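Local coordinates for protein HTH-type transcriptional repressor NemR (Escherichia coli, PDB 4YZE) that represses transcription of the nemRA-gloA operon by binding to the NemR box, and takes part in the response to electrophiles and reactive chlorine species, at residues Gly171-Ala176 and Glu183-Ala188; Ala90-Thr95 and Gln163-Leu168; Asp10-Leu15 and His49-Lys54; Phe57-Leu62 and Glu122-Ala127. The protein carries 5 engineered substitutions. One frame throughout, in Å; residues are numbered along the deposited sequence.

Contact 1 of 4, residues Gly171-Ala176 and Glu183-Ala188; sequences GANLQA and EPLENA
P184 lies against the turn A172-A176, and the contact is largely apolar, with no hydrogen bond across it. The two helical segments run nearly antiparallel, at 154°, with axes 8.2 Å apart.

Carbon meets backbone at the proline. P184 CB is 3.4 Å from A172 O, the same oxygen that accepts the helix bond from A176 N. P184 CG also meets the aliphatic part of Q175, at 3.8 Å from Q175 CG. Q175 puts CG anti to its own N (chi1 -164°), which lays CB and CG against the proline ring, and the extended chain then carries the amide past it.

Methyl packing follows. A172 CB touches both L185 CD2, at 3.9 Å, and A188 CB, at 4.0 Å. The other branch of L185, CD1, lies 3.9 Å from A176 CB.

The N173 side chain crosses that of L185 at about a right angle, with N173 OD1 3.8 Å from L185 CD2. Its ND2 bonds to W169 O in its own helix, and its side chain lies about 5 Å from that of C108, central to the chlorine response. With small alanines on one side and a proline on the other, these two segments are held by close van der Waals fit, without a hydrogen bond between them.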
loop_
_atom_site.group_PDB
_atom_site.type_symbol
_atom_site.label_atom_id
_atom_site.label_comp_id
_atom_site.label_asym_id
_atom_site.label_seq_id
_atom_site.Cartn_x
_atom_site.Cartn_y
_atom_site.Cartn_z
ATOM N N GLY A 171 -0.155 4.323 -0.399
ATOM C CA GLY A 171 0.654 4.037 0.782
ATOM C C GLY A 171 0.048 4.661 2.032
ATOM O O GLY A 171 0.113 4.108 3.145
ATOM N N ALA A 172 -0.582 5.811 1.860
ATOM C CA ALA A 172 -1.120 6.502 3.025
ATOM C C ALA A 172 -2.327 5.747 3.538
ATOM O O ALA A 172 -2.536 5.660 4.749
ATOM C CB ALA A 172 -1.491 7.973 2.700
ATOM N N ASN A 173 -3.137 5.249 2.605
ATOM C CA ASN A 173 -4.284 4.407 2.950
ATOM C C ASN A 173 -3.873 3.139 3.685
ATOM O O ASN A 173 -4.490 2.750 4.681
ATOM C CB ASN A 173 -5.105 4.064 1.692
ATOM C CG ASN A 173 -6.173 5.121 1.401
ATOM O OD1 ASN A 173 -7.121 5.277 2.178
ATOM N ND2 ASN A 173 -6.015 5.863 0.296
ATOM N N LEU A 174 -2.822 2.507 3.184
ATOM C CA LEU A 174 -2.310 1.282 3.765
ATOM C C LEU A 174 -1.937 1.572 5.195
ATOM O O LEU A 174 -2.366 0.893 6.134
ATOM C CB LEU A 174 -1.063 0.823 3.007
ATOM C CG LEU A 174 -1.177 -0.477 2.219
ATOM C CD1 LEU A 174 0.196 -1.011 1.844
ATOM C CD2 LEU A 174 -1.929 -1.489 3.022
ATOM N N GLN A 175 -1.146 2.619 5.349
ATOM C CA GLN A 175 -0.673 3.035 6.648
ATOM C C GLN A 175 -1.792 3.499 7.566
ATOM O O GLN A 175 -1.715 3.297 8.775
ATOM C CB GLN A 175 0.316 4.172 6.457
ATOM C CG GLN A 175 1.142 4.435 7.663
ATOM C CD GLN A 175 2.333 5.273 7.335
ATOM O OE1 GLN A 175 2.592 5.579 6.167
ATOM N NE2 GLN A 175 3.073 5.661 8.361
ATOM N N ALA A 176 -2.809 4.167 7.017
ATOM C CA ALA A 176 -3.928 4.617 7.860
ATOM C C ALA A 176 -4.623 3.369 8.406
ATOM O O ALA A 176 -5.007 3.302 9.566
ATOM C CB ALA A 176 -4.907 5.456 7.057
ATOM N N GLU A 183 -4.159 10.136 10.349
ATOM C CA GLU A 183 -2.983 11.014 10.239
ATOM C C GLU A 183 -2.196 10.832 8.924
ATOM O O GLU A 183 -1.803 11.813 8.315
ATOM C CB GLU A 183 -2.079 10.886 11.475
ATOM C CG GLU A 183 -1.031 11.982 11.616
ATOM C CD GLU A 183 0.178 11.754 10.718
ATOM O OE1 GLU A 183 0.452 10.573 10.381
ATOM O OE2 GLU A 183 0.851 12.754 10.351
ATOM N N PRO A 184 -1.981 9.585 8.472
ATOM C CA PRO A 184 -1.277 9.463 7.193
ATOM C C PRO A 184 -2.024 10.119 6.039
ATOM O O PRO A 184 -1.369 10.655 5.130
ATOM C CB PRO A 184 -1.230 7.938 6.971
ATOM C CG PRO A 184 -1.235 7.336 8.385
ATOM C CD PRO A 184 -2.128 8.278 9.169
ATOM N N LEU A 185 -3.356 10.075 6.058
ATOM C CA LEU A 185 -4.155 10.722 4.998
ATOM C C LEU A 185 -4.098 12.259 5.125
ATOM O O LEU A 185 -3.911 12.941 4.127
ATOM C CB LEU A 185 -5.608 10.216 4.990
ATOM C CG LEU A 185 -5.698 8.685 4.814
ATOM C CD1 LEU A 185 -7.098 8.101 5.137
ATOM C CD2 LEU A 185 -5.289 8.317 3.409
ATOM N N GLU A 186 -4.249 12.796 6.342
ATOM C CA GLU A 186 -4.192 14.250 6.527
ATOM C C GLU A 186 -2.795 14.688 6.155
ATOM O O GLU A 186 -2.608 15.727 5.545
ATOM C CB GLU A 186 -4.516 14.693 7.970
ATOM C CG GLU A 186 -5.899 14.293 8.443
ATOM C CD GLU A 186 -6.142 14.593 9.931
ATOM O OE1 GLU A 186 -5.220 14.396 10.758
ATOM O OE2 GLU A 186 -7.267 15.026 10.268
ATOM N N ASN A 187 -1.802 13.882 6.495
ATOM C CA ASN A 187 -0.447 14.299 6.195
ATOM C C ASN A 187 -0.200 14.275 4.687
ATOM O O ASN A 187 0.474 15.161 4.157
ATOM C CB ASN A 187 0.589 13.459 6.945
ATOM C CG ASN A 187 2.005 13.942 6.692
ATOM O OD1 ASN A 187 2.333 15.099 6.956
ATOM N ND2 ASN A 187 2.841 13.064 6.170
ATOM N N ALA A 188 -0.767 13.286 3.992
ATOM C CA ALA A 188 -0.644 13.246 2.534
ATOM C C ALA A 188 -1.307 14.464 1.894
ATOM O O ALA A 188 -0.735 15.070 0.996
ATOM C CB ALA A 188 -1.204 11.938 1.936
#

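Contact 2 of 4, residues Ala90-Thr95 and Gln163-Leu168; sequences AYYQQT and QVLYAL
Y92 reaches across to the backbone of helix 158-179 and gives its hydroxyl proton to L165 O, with Y92 OH 2.7 Å from that oxygen. The bond comes in from the flank of the carbonyl, at a C=O...OH angle of 105°, and is tilted out of its plane. Y92 CG stands anti to the carbonyl carbon (chi1 -70°), which sends the ring out toward the neighbouring segment. The side chains of Y92 and L165 cross at about a right angle, and L165 CD2 lies 4.1 Å from Y92 CZ.

These segments are parallel within 9°, but their axes are 12.1 Å apart, so long side chains bridge them. Both belong to the helical C-terminal domain of a TetR-family repressor. L189 and V192 of helix 183-195 also pack on Y92.

A phenylalanine in place of Y92 would probably leave L165 O without this side-chain donor and remove the one hydrogen bond between these two segments.

Y91 takes a different rotamer, with CG anti to the backbone N, and reaches the same helix at Y166. Its CD2 lies 3.7 Å above one face of the Y92 ring, toward the rim. Y91 OH meets the edge of the Y166 ring, 3.8 Å from Y166 CD1. W169 stacks on the Y91 ring.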
loop_
_atom_site.group_PDB
_atom_site.type_symbol
_atom_site.label_atom_id
_atom_site.label_comp_id
_atom_site.label_asym_id
_atom_site.label_seq_id
_atom_site.Cartn_x
_atom_site.Cartn_y
_atom_site.Cartn_z
ATOM N N ALA A 90 -9.390 17.737 -3.718
ATOM C CA ALA A 90 -10.639 17.109 -3.311
ATOM C C ALA A 90 -10.522 15.573 -3.353
ATOM O O ALA A 90 -11.161 14.866 -2.568
ATOM C CB ALA A 90 -11.786 17.605 -4.179
ATOM N N TYR A 91 -9.701 15.080 -4.275
ATOM C CA TYR A 91 -9.399 13.662 -4.387
ATOM C C TYR A 91 -8.844 13.173 -3.069
ATOM O O TYR A 91 -9.290 12.150 -2.549
ATOM C CB TYR A 91 -8.396 13.444 -5.523
ATOM C CG TYR A 91 -7.760 12.065 -5.654
ATOM C CD1 TYR A 91 -8.512 10.948 -6.014
ATOM C CD2 TYR A 91 -6.384 11.905 -5.496
ATOM C CE1 TYR A 91 -7.908 9.695 -6.172
ATOM C CE2 TYR A 91 -5.775 10.675 -5.641
ATOM C CZ TYR A 91 -6.535 9.566 -5.984
ATOM O OH TYR A 91 -5.900 8.339 -6.136
ATOM N N TYR A 92 -7.891 13.900 -2.498
ATOM C CA TYR A 92 -7.405 13.492 -1.190
ATOM C C TYR A 92 -8.401 13.772 -0.070
ATOM O O TYR A 92 -8.456 13.022 0.912
ATOM C CB TYR A 92 -6.054 14.115 -0.883
ATOM C CG TYR A 92 -4.933 13.564 -1.716
ATOM C CD1 TYR A 92 -4.206 12.450 -1.300
ATOM C CD2 TYR A 92 -4.588 14.165 -2.912
ATOM C CE1 TYR A 92 -3.163 11.942 -2.080
ATOM C CE2 TYR A 92 -3.561 13.668 -3.691
ATOM C CZ TYR A 92 -2.846 12.566 -3.266
ATOM O OH TYR A 92 -1.821 12.092 -4.046
ATOM N N GLN A 93 -9.169 14.857 -0.185
ATOM C CA GLN A 93 -10.112 15.205 0.883
ATOM C C GLN A 93 -11.250 14.180 0.945
ATOM O O GLN A 93 -11.685 13.789 2.027
ATOM C CB GLN A 93 -10.650 16.632 0.707
ATOM C CG GLN A 93 -11.648 17.083 1.772
ATOM C CD GLN A 93 -11.048 17.177 3.167
ATOM O OE1 GLN A 93 -11.515 16.522 4.105
ATOM N NE2 GLN A 93 -10.018 18.002 3.313
ATOM N N GLN A 94 -11.714 13.737 -0.221
ATOM C CA GLN A 94 -12.728 12.679 -0.295
ATOM C C GLN A 94 -12.218 11.362 0.308
ATOM O O GLN A 94 -12.950 10.657 0.995
ATOM C CB GLN A 94 -13.127 12.434 -1.750
ATOM C CG GLN A 94 -14.623 12.500 -2.024
ATOM C CD GLN A 94 -14.999 13.688 -2.899
ATOM O OE1 GLN A 94 -14.576 14.818 -2.645
ATOM N NE2 GLN A 94 -15.789 13.435 -3.940
ATOM N N THR A 95 -10.959 11.041 0.029
ATOM C CA THR A 95 -10.331 9.858 0.589
ATOM C C THR A 95 -10.375 9.953 2.101
ATOM O O THR A 95 -10.726 8.975 2.781
ATOM C CB THR A 95 -8.874 9.734 0.136
ATOM O OG1 THR A 95 -8.824 9.649 -1.291
ATOM C CG2 THR A 95 -8.239 8.494 0.740
ATOM N N GLN A 163 1.734 9.617 -10.983
ATOM C CA GLN A 163 2.021 8.285 -10.466
ATOM C C GLN A 163 2.441 8.360 -9.010
ATOM O O GLN A 163 2.092 7.504 -8.187
ATOM C CB GLN A 163 3.107 7.628 -11.324
ATOM C CG GLN A 163 2.580 7.259 -12.695
ATOM C CD GLN A 163 3.651 6.790 -13.668
ATOM O OE1 GLN A 163 3.333 6.318 -14.761
ATOM N NE2 GLN A 163 4.918 6.914 -13.280
ATOM N N VAL A 164 3.200 9.397 -8.696
ATOM C CA VAL A 164 3.595 9.675 -7.322
ATOM C C VAL A 164 2.371 9.942 -6.473
ATOM O O VAL A 164 2.295 9.461 -5.356
ATOM C CB VAL A 164 4.540 10.900 -7.256
ATOM C CG1 VAL A 164 4.663 11.454 -5.816
ATOM C CG2 VAL A 164 5.899 10.529 -7.819
ATOM N N LEU A 165 1.431 10.729 -6.992
ATOM C CA LEU A 165 0.210 11.051 -6.247
ATOM C C LEU A 165 -0.579 9.778 -5.946
ATOM O O LEU A 165 -1.144 9.608 -4.851
ATOM C CB LEU A 165 -0.674 12.017 -7.036
ATOM C CG LEU A 165 -0.243 13.479 -7.216
ATOM C CD1 LEU A 165 -1.260 14.215 -8.068
ATOM C CD2 LEU A 165 -0.087 14.196 -5.873
ATOM N N TYR A 166 -0.624 8.882 -6.921
ATOM C CA TYR A 166 -1.345 7.622 -6.737
ATOM C C TYR A 166 -0.591 6.747 -5.749
ATOM O O TYR A 166 -1.186 6.187 -4.833
ATOM C CB TYR A 166 -1.554 6.911 -8.079
ATOM C CG TYR A 166 -2.323 5.619 -7.925
ATOM C CD1 TYR A 166 -3.690 5.630 -7.687
ATOM C CD2 TYR A 166 -1.680 4.394 -7.980
ATOM C CE1 TYR A 166 -4.407 4.457 -7.530
ATOM C CE2 TYR A 166 -2.394 3.196 -7.825
ATOM C CZ TYR A 166 -3.754 3.240 -7.601
ATOM O OH TYR A 166 -4.473 2.073 -7.436
ATOM N N ALA A 167 0.726 6.641 -5.915
ATOM C CA ALA A 167 1.514 5.826 -4.987
ATOM C C ALA A 167 1.340 6.380 -3.577
ATOM O O ALA A 167 1.191 5.631 -2.612
ATOM C CB ALA A 167 2.954 5.831 -5.372
ATOM N N LEU A 168 1.327 7.706 -3.463
ATOM C CA LEU A 168 1.191 8.341 -2.144
ATOM C C LEU A 168 -0.152 8.012 -1.492
ATOM O O LEU A 168 -0.227 7.684 -0.294
ATOM C CB LEU A 168 1.336 9.859 -2.287
ATOM C CG LEU A 168 1.821 10.778 -1.163
ATOM C CD1 LEU A 168 1.144 12.147 -1.249
ATOM C CD2 LEU A 168 1.673 10.211 0.209
#

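Contact 3 of 4, residues Asp10-Leu15 and His49-Lys54; sequences DTREHL and HYFRSK
R12 packs across Y50 and F51, and its side chain can be followed outward. CB sits over one face of the Y50 ring. R12 CG touches both aromatic residues, 3.9 Å from F51 CZ and 4.2 Å from Y50 CD1. The chain stays extended from CG to NE, which carries it past the F51 ring, and R12 NE is 4.1 Å from F51 CZ. Next, CZ lies near F51 CE1. At the tip, R12 NH2 stands 3.8 Å from F51 CE1, and this carbon lies over one face of the guanidinium. The guanidinium and the F51 ring are 42° apart, so they do not stack flat. Against the Y50 ring the guanidinium is nearly perpendicular, at 84°.

T11 and L15 complete the surface facing the rings. T11 places OG1 beside the backbone N (chi1 -54°), which leaves CG2 anti to it, and T11 CG2 touches Y50 CE2 at 3.6 Å. L15 CD1 serves both rings. L15 CD1 is 4.0 Å from Y50 CD2, and it meets F51 at the ring edge, in plane, 4.0 Å from F51 CE2. No hydrogen bond links the two segments. The contact is apolar, with the charged end of R12 beside an aromatic ring.

F51 is the first residue to leave helical geometry after helix 44-50, at the end of the predicted helix-turn-helix. Its ring meets F57 edge to face, and A60 of helix 54-79 packs on it too. L15 also touches L36 and A40 of helix 33-40. The start of helix 10-26 is thus packed against the end of helix 44-50, with helices 33-40 and 54-79 beside them.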
loop_
_atom_site.group_PDB
_atom_site.type_symbol
_atom_site.label_atom_id
_atom_site.label_comp_id
_atom_site.label_asym_id
_atom_site.label_seq_id
_atom_site.Cartn_x
_atom_site.Cartn_y
_atom_site.Cartn_z
ATOM N N ASP A 10 -30.301 -7.928 -13.695
ATOM C CA ASP A 10 -30.356 -7.420 -12.326
ATOM C C ASP A 10 -29.720 -8.452 -11.391
ATOM O O ASP A 10 -29.118 -8.105 -10.372
ATOM C CB ASP A 10 -31.809 -7.154 -11.906
ATOM C CG ASP A 10 -32.608 -6.408 -12.970
ATOM O OD1 ASP A 10 -33.134 -7.071 -13.893
ATOM O OD2 ASP A 10 -32.722 -5.164 -12.876
ATOM N N THR A 11 -29.864 -9.725 -11.754
ATOM C CA THR A 11 -29.241 -10.829 -11.031
ATOM C C THR A 11 -27.722 -10.740 -11.139
ATOM O O THR A 11 -26.998 -10.845 -10.141
ATOM C CB THR A 11 -29.686 -12.185 -11.606
ATOM O OG1 THR A 11 -31.119 -12.252 -11.633
ATOM C CG2 THR A 11 -29.132 -13.336 -10.770
ATOM N N ARG A 12 -27.252 -10.553 -12.366
ATOM C CA ARG A 12 -25.832 -10.388 -12.640
ATOM C C ARG A 12 -25.194 -9.298 -11.773
ATOM O O ARG A 12 -24.168 -9.541 -11.136
ATOM C CB ARG A 12 -25.615 -10.076 -14.118
ATOM C CG ARG A 12 -24.305 -10.593 -14.655
ATOM C CD ARG A 12 -24.094 -10.177 -16.098
ATOM N NE ARG A 12 -22.714 -10.389 -16.518
ATOM C CZ ARG A 12 -21.727 -9.524 -16.291
ATOM N NH1 ARG A 12 -21.968 -8.392 -15.638
ATOM N NH2 ARG A 12 -20.495 -9.788 -16.714
ATOM N N GLU A 13 -25.798 -8.111 -11.740
ATOM C CA GLU A 13 -25.280 -7.027 -10.902
ATOM C C GLU A 13 -25.339 -7.408 -9.425
ATOM O O GLU A 13 -24.442 -7.072 -8.647
ATOM C CB GLU A 13 -26.059 -5.726 -11.130
ATOM C CG GLU A 13 -25.738 -5.011 -12.434
ATOM C CD GLU A 13 -24.343 -4.397 -12.451
ATOM O OE1 GLU A 13 -23.975 -3.713 -11.468
ATOM O OE2 GLU A 13 -23.617 -4.599 -13.450
ATOM N N HIS A 14 -26.395 -8.117 -9.043
ATOM C CA HIS A 14 -26.548 -8.533 -7.658
ATOM C C HIS A 14 -25.387 -9.414 -7.208
ATOM O O HIS A 14 -24.827 -9.184 -6.138
ATOM C CB HIS A 14 -27.873 -9.252 -7.434
ATOM C CG HIS A 14 -28.142 -9.561 -5.998
ATOM N ND1 HIS A 14 -27.913 -8.647 -4.984
ATOM C CD2 HIS A 14 -28.604 -10.677 -5.393
ATOM C CE1 HIS A 14 -28.227 -9.187 -3.829
ATOM N NE2 HIS A 14 -28.654 -10.425 -4.045
ATOM N N LEU A 15 -25.031 -10.412 -8.018
ATOM C CA LEU A 15 -23.880 -11.265 -7.717
ATOM C C LEU A 15 -22.583 -10.442 -7.619
ATOM O O LEU A 15 -21.798 -10.596 -6.678
ATOM C CB LEU A 15 -23.727 -12.354 -8.780
ATOM C CG LEU A 15 -24.699 -13.538 -8.744
ATOM C CD1 LEU A 15 -24.618 -14.347 -10.026
ATOM C CD2 LEU A 15 -24.439 -14.431 -7.540
ATOM N N HIS A 49 -24.470 -19.952 -14.991
ATOM C CA HIS A 49 -25.064 -19.412 -16.215
ATOM C C HIS A 49 -24.439 -18.056 -16.595
ATOM O O HIS A 49 -24.314 -17.720 -17.775
ATOM C CB HIS A 49 -26.586 -19.279 -16.055
ATOM C CG HIS A 49 -27.243 -18.458 -17.124
ATOM N ND1 HIS A 49 -27.803 -17.223 -16.876
ATOM C CD2 HIS A 49 -27.422 -18.692 -18.446
ATOM C CE1 HIS A 49 -28.300 -16.731 -17.998
ATOM N NE2 HIS A 49 -28.081 -17.604 -18.966
ATOM N N TYR A 50 -24.046 -17.278 -15.592
ATOM C CA TYR A 50 -23.491 -15.951 -15.842
ATOM C C TYR A 50 -21.974 -15.967 -15.924
ATOM O O TYR A 50 -21.375 -15.236 -16.710
ATOM C CB TYR A 50 -23.941 -14.963 -14.764
ATOM C CG TYR A 50 -25.421 -14.687 -14.794
ATOM C CD1 TYR A 50 -26.021 -14.162 -15.930
ATOM C CD2 TYR A 50 -26.221 -14.947 -13.693
ATOM C CE1 TYR A 50 -27.376 -13.913 -15.970
ATOM C CE2 TYR A 50 -27.577 -14.694 -13.722
ATOM C CZ TYR A 50 -28.148 -14.181 -14.865
ATOM O OH TYR A 50 -29.495 -13.930 -14.905
ATOM N N PHE A 51 -21.356 -16.803 -15.104
ATOM C CA PHE A 51 -19.912 -16.789 -14.980
ATOM C C PHE A 51 -19.374 -18.201 -15.066
ATOM O O PHE A 51 -19.878 -19.103 -14.396
ATOM C CB PHE A 51 -19.511 -16.132 -13.654
ATOM C CG PHE A 51 -20.073 -14.751 -13.477
ATOM C CD1 PHE A 51 -19.486 -13.664 -14.111
ATOM C CD2 PHE A 51 -21.183 -14.537 -12.682
ATOM C CE1 PHE A 51 -19.999 -12.391 -13.956
ATOM C CE2 PHE A 51 -21.704 -13.264 -12.520
ATOM C CZ PHE A 51 -21.110 -12.194 -13.154
ATOM N N ARG A 52 -18.358 -18.376 -15.905
ATOM C CA ARG A 52 -17.698 -19.664 -16.098
ATOM C C ARG A 52 -17.147 -20.211 -14.788
ATOM O O ARG A 52 -17.199 -21.419 -14.536
ATOM C CB ARG A 52 -16.574 -19.530 -17.135
ATOM C CG ARG A 52 -15.261 -20.208 -16.748
ATOM C CD ARG A 52 -14.205 -20.060 -17.834
ATOM N NE ARG A 52 -14.005 -18.663 -18.204
ATOM C CZ ARG A 52 -12.991 -17.904 -17.793
ATOM N NH1 ARG A 52 -12.058 -18.403 -16.992
ATOM N NH2 ARG A 52 -12.909 -16.644 -18.195
ATOM N N SER A 53 -16.643 -19.313 -13.947
ATOM C CA SER A 53 -15.984 -19.721 -12.713
ATOM C C SER A 53 -15.826 -18.569 -11.734
ATOM O O SER A 53 -16.193 -17.425 -12.028
ATOM C CB SER A 53 -14.598 -20.273 -13.021
ATOM O OG SER A 53 -13.772 -19.249 -13.552
ATOM N N LYS A 54 -15.262 -18.878 -10.569
ATOM C CA LYS A 54 -15.006 -17.863 -9.566
ATOM C C LYS A 54 -14.031 -16.843 -10.124
ATOM O O LYS A 54 -14.172 -15.634 -9.889
ATOM C CB LYS A 54 -14.446 -18.481 -8.285
ATOM C CG LYS A 54 -14.143 -17.431 -7.217
ATOM C CD LYS A 54 -13.325 -17.987 -6.065
ATOM C CE LYS A 54 -13.175 -16.933 -4.991
ATOM N NZ LYS A 54 -12.144 -17.251 -3.962
#

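Contact 4 of 4, residues Phe57-Leu62 and Glu122-Ala127; sequences FGVAML and EDMRSA
The two helical segments run parallel within 7°, with axes 9.0 Å apart, and V59 and M124 come closest, 5.3 Å from CA to CA.

M124 carries much of the contact. M124 CG is 3.9 Å from V59 CG2. The chain then bends at the sulfur (chi3 69°), which folds M124 CE back over the glycine, 3.8 Å from G58 CA. A CB on G58 would clash with the M124 sulfur, so the close approach depends on the bare backbone there. M124 CE also meets L62 CD1 at 3.6 Å, the two side chains crossing at about a right angle. L62 CD1 also lies 3.5 Å from M124 O and 3.9 Å from A127 CB. At the outer side V59 CG2 touches D123 CB at 3.8 Å. No hydrogen bond crosses the contact.

Cutting M124 back to an alanine is likely to open a gap beside G58 and take away one of the neighbours of L62 CD1, the M124 methyl.

F28 packs on M124 from a loop, and L109 and L113 of helix 109-114 pack on L62. Helix 54-79 begins in the DNA-binding domain, and helix 122-148 belongs to the C-terminal domain. Such an interface between the two domains is a feature of the TetR family, consistent with the passage of signals from the C-terminal domain to the DNA-binding domain.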
loop_
_atom_site.group_PDB
_atom_site.type_symbol
_atom_site.label_atom_id
_atom_site.label_comp_id
_atom_site.label_asym_id
_atom_site.label_seq_id
_atom_site.Cartn_x
_atom_site.Cartn_y
_atom_site.Cartn_z
ATOM N N PHE A 57 -15.724 -14.477 -12.553
ATOM C CA PHE A 57 -16.514 -13.583 -11.742
ATOM C C PHE A 57 -15.691 -12.428 -11.148
ATOM O O PHE A 57 -16.127 -11.263 -11.152
ATOM C CB PHE A 57 -17.165 -14.390 -10.623
ATOM C CG PHE A 57 -17.844 -13.548 -9.614
ATOM C CD1 PHE A 57 -19.130 -13.083 -9.844
ATOM C CD2 PHE A 57 -17.205 -13.213 -8.437
ATOM C CE1 PHE A 57 -19.775 -12.301 -8.908
ATOM C CE2 PHE A 57 -17.836 -12.428 -7.496
ATOM C CZ PHE A 57 -19.126 -11.970 -7.731
ATOM N N GLY A 58 -14.513 -12.757 -10.618
ATOM C CA GLY A 58 -13.618 -11.754 -10.070
ATOM C C GLY A 58 -13.215 -10.691 -11.085
ATOM O O GLY A 58 -13.163 -9.513 -10.749
ATOM N N VAL A 59 -12.924 -11.107 -12.317
ATOM C CA VAL A 59 -12.559 -10.159 -13.369
ATOM C C VAL A 59 -13.720 -9.202 -13.637
ATOM O O VAL A 59 -13.532 -7.981 -13.667
ATOM C CB VAL A 59 -12.183 -10.851 -14.680
ATOM C CG1 VAL A 59 -11.664 -9.814 -15.693
ATOM C CG2 VAL A 59 -11.126 -11.905 -14.435
ATOM N N ALA A 60 -14.913 -9.768 -13.829
ATOM C CA ALA A 60 -16.122 -8.983 -14.019
ATOM C C ALA A 60 -16.373 -8.059 -12.823
ATOM O O ALA A 60 -16.737 -6.882 -13.003
ATOM C CB ALA A 60 -17.317 -9.897 -14.258
ATOM N N MET A 61 -16.175 -8.588 -11.614
ATOM C CA MET A 61 -16.321 -7.797 -10.395
ATOM C C MET A 61 -15.388 -6.590 -10.414
ATOM O O MET A 61 -15.820 -5.454 -10.200
ATOM C CB MET A 61 -16.015 -8.646 -9.166
ATOM C CG MET A 61 -16.087 -7.886 -7.838
ATOM S SD MET A 61 -15.655 -8.936 -6.410
ATOM C CE MET A 61 -13.854 -8.969 -6.574
ATOM N N LEU A 62 -14.110 -6.836 -10.684
ATOM C CA LEU A 62 -13.132 -5.756 -10.661
ATOM C C LEU A 62 -13.457 -4.746 -11.745
ATOM O O LEU A 62 -13.411 -3.538 -11.496
ATOM C CB LEU A 62 -11.713 -6.293 -10.844
ATOM C CG LEU A 62 -11.099 -7.018 -9.650
ATOM C CD1 LEU A 62 -9.689 -7.494 -9.972
ATOM C CD2 LEU A 62 -11.065 -6.097 -8.467
ATOM N N GLU A 122 -3.763 -13.978 -13.757
ATOM C CA GLU A 122 -3.236 -12.861 -14.522
ATOM C C GLU A 122 -4.403 -11.976 -14.938
ATOM O O GLU A 122 -4.281 -10.750 -14.915
ATOM C CB GLU A 122 -2.425 -13.328 -15.739
ATOM C CG GLU A 122 -2.174 -12.244 -16.802
ATOM C CD GLU A 122 -1.500 -10.957 -16.263
ATOM O OE1 GLU A 122 -0.773 -10.999 -15.241
ATOM O OE2 GLU A 122 -1.693 -9.886 -16.882
ATOM N N ASP A 123 -5.544 -12.594 -15.261
ATOM C CA ASP A 123 -6.709 -11.817 -15.672
ATOM C C ASP A 123 -7.119 -10.812 -14.586
ATOM O O ASP A 123 -7.423 -9.655 -14.900
ATOM C CB ASP A 123 -7.861 -12.728 -16.106
ATOM C CG ASP A 123 -7.388 -13.844 -17.011
ATOM O OD1 ASP A 123 -6.209 -14.207 -16.869
ATOM O OD2 ASP A 123 -8.149 -14.342 -17.870
ATOM N N MET A 124 -7.067 -11.229 -13.318
ATOM C CA MET A 124 -7.425 -10.325 -12.220
ATOM C C MET A 124 -6.341 -9.290 -11.885
ATOM O O MET A 124 -6.651 -8.113 -11.688
ATOM C CB MET A 124 -7.845 -11.088 -10.966
ATOM C CG MET A 124 -9.186 -11.803 -11.101
ATOM S SD MET A 124 -9.784 -12.406 -9.501
ATOM C CE MET A 124 -10.148 -10.826 -8.711
ATOM N N ARG A 125 -5.083 -9.720 -11.808
ATOM C CA ARG A 125 -3.984 -8.779 -11.596
ATOM C C ARG A 125 -4.007 -7.711 -12.690
ATOM O O ARG A 125 -3.796 -6.527 -12.422
ATOM C CB ARG A 125 -2.636 -9.504 -11.583
ATOM C CG ARG A 125 -1.427 -8.589 -11.473
ATOM C CD ARG A 125 -0.234 -9.159 -12.251
ATOM N NE ARG A 125 -0.425 -9.093 -13.702
ATOM C CZ ARG A 125 -0.206 -8.005 -14.444
ATOM N NH1 ARG A 125 0.213 -6.874 -13.876
ATOM N NH2 ARG A 125 -0.399 -8.044 -15.766
ATOM N N SER A 126 -4.299 -8.140 -13.913
ATOM C CA SER A 126 -4.336 -7.239 -15.055
ATOM C C SER A 126 -5.519 -6.275 -14.968
ATOM O O SER A 126 -5.397 -5.099 -15.322
ATOM C CB SER A 126 -4.364 -8.047 -16.354
ATOM O OG SER A 126 -4.669 -7.245 -17.481
ATOM N N ALA A 127 -6.652 -6.762 -14.480
ATOM C CA ALA A 127 -7.793 -5.889 -14.220
ATOM C C ALA A 127 -7.427 -4.790 -13.215
ATOM O O ALA A 127 -7.880 -3.652 -13.347
ATOM C CB ALA A 127 -8.979 -6.684 -13.712
#

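From the N terminus, contact 3 closes first, bringing 49-54 back to 10-15 within the DNA-binding domain. Contact 4 opens next, at 57-62, and touches contact 3 through helix 54-79. It closes at 122-127, after contact 2 has opened at 90-95. Contact 2 closes later, at 163-168, so the two loops cross. Contact 1 then closes a short loop between 171-176 and 183-188. It shares helix 158-179 with contact 2, and T95 packs on N173 and L185. Contacts 1 and 2 lie in the C-terminal domain, both touching the second subunit. Contact 4 joins that domain to the DNA-binding part; contacts 1 and 3 have centres about 35 Å apart.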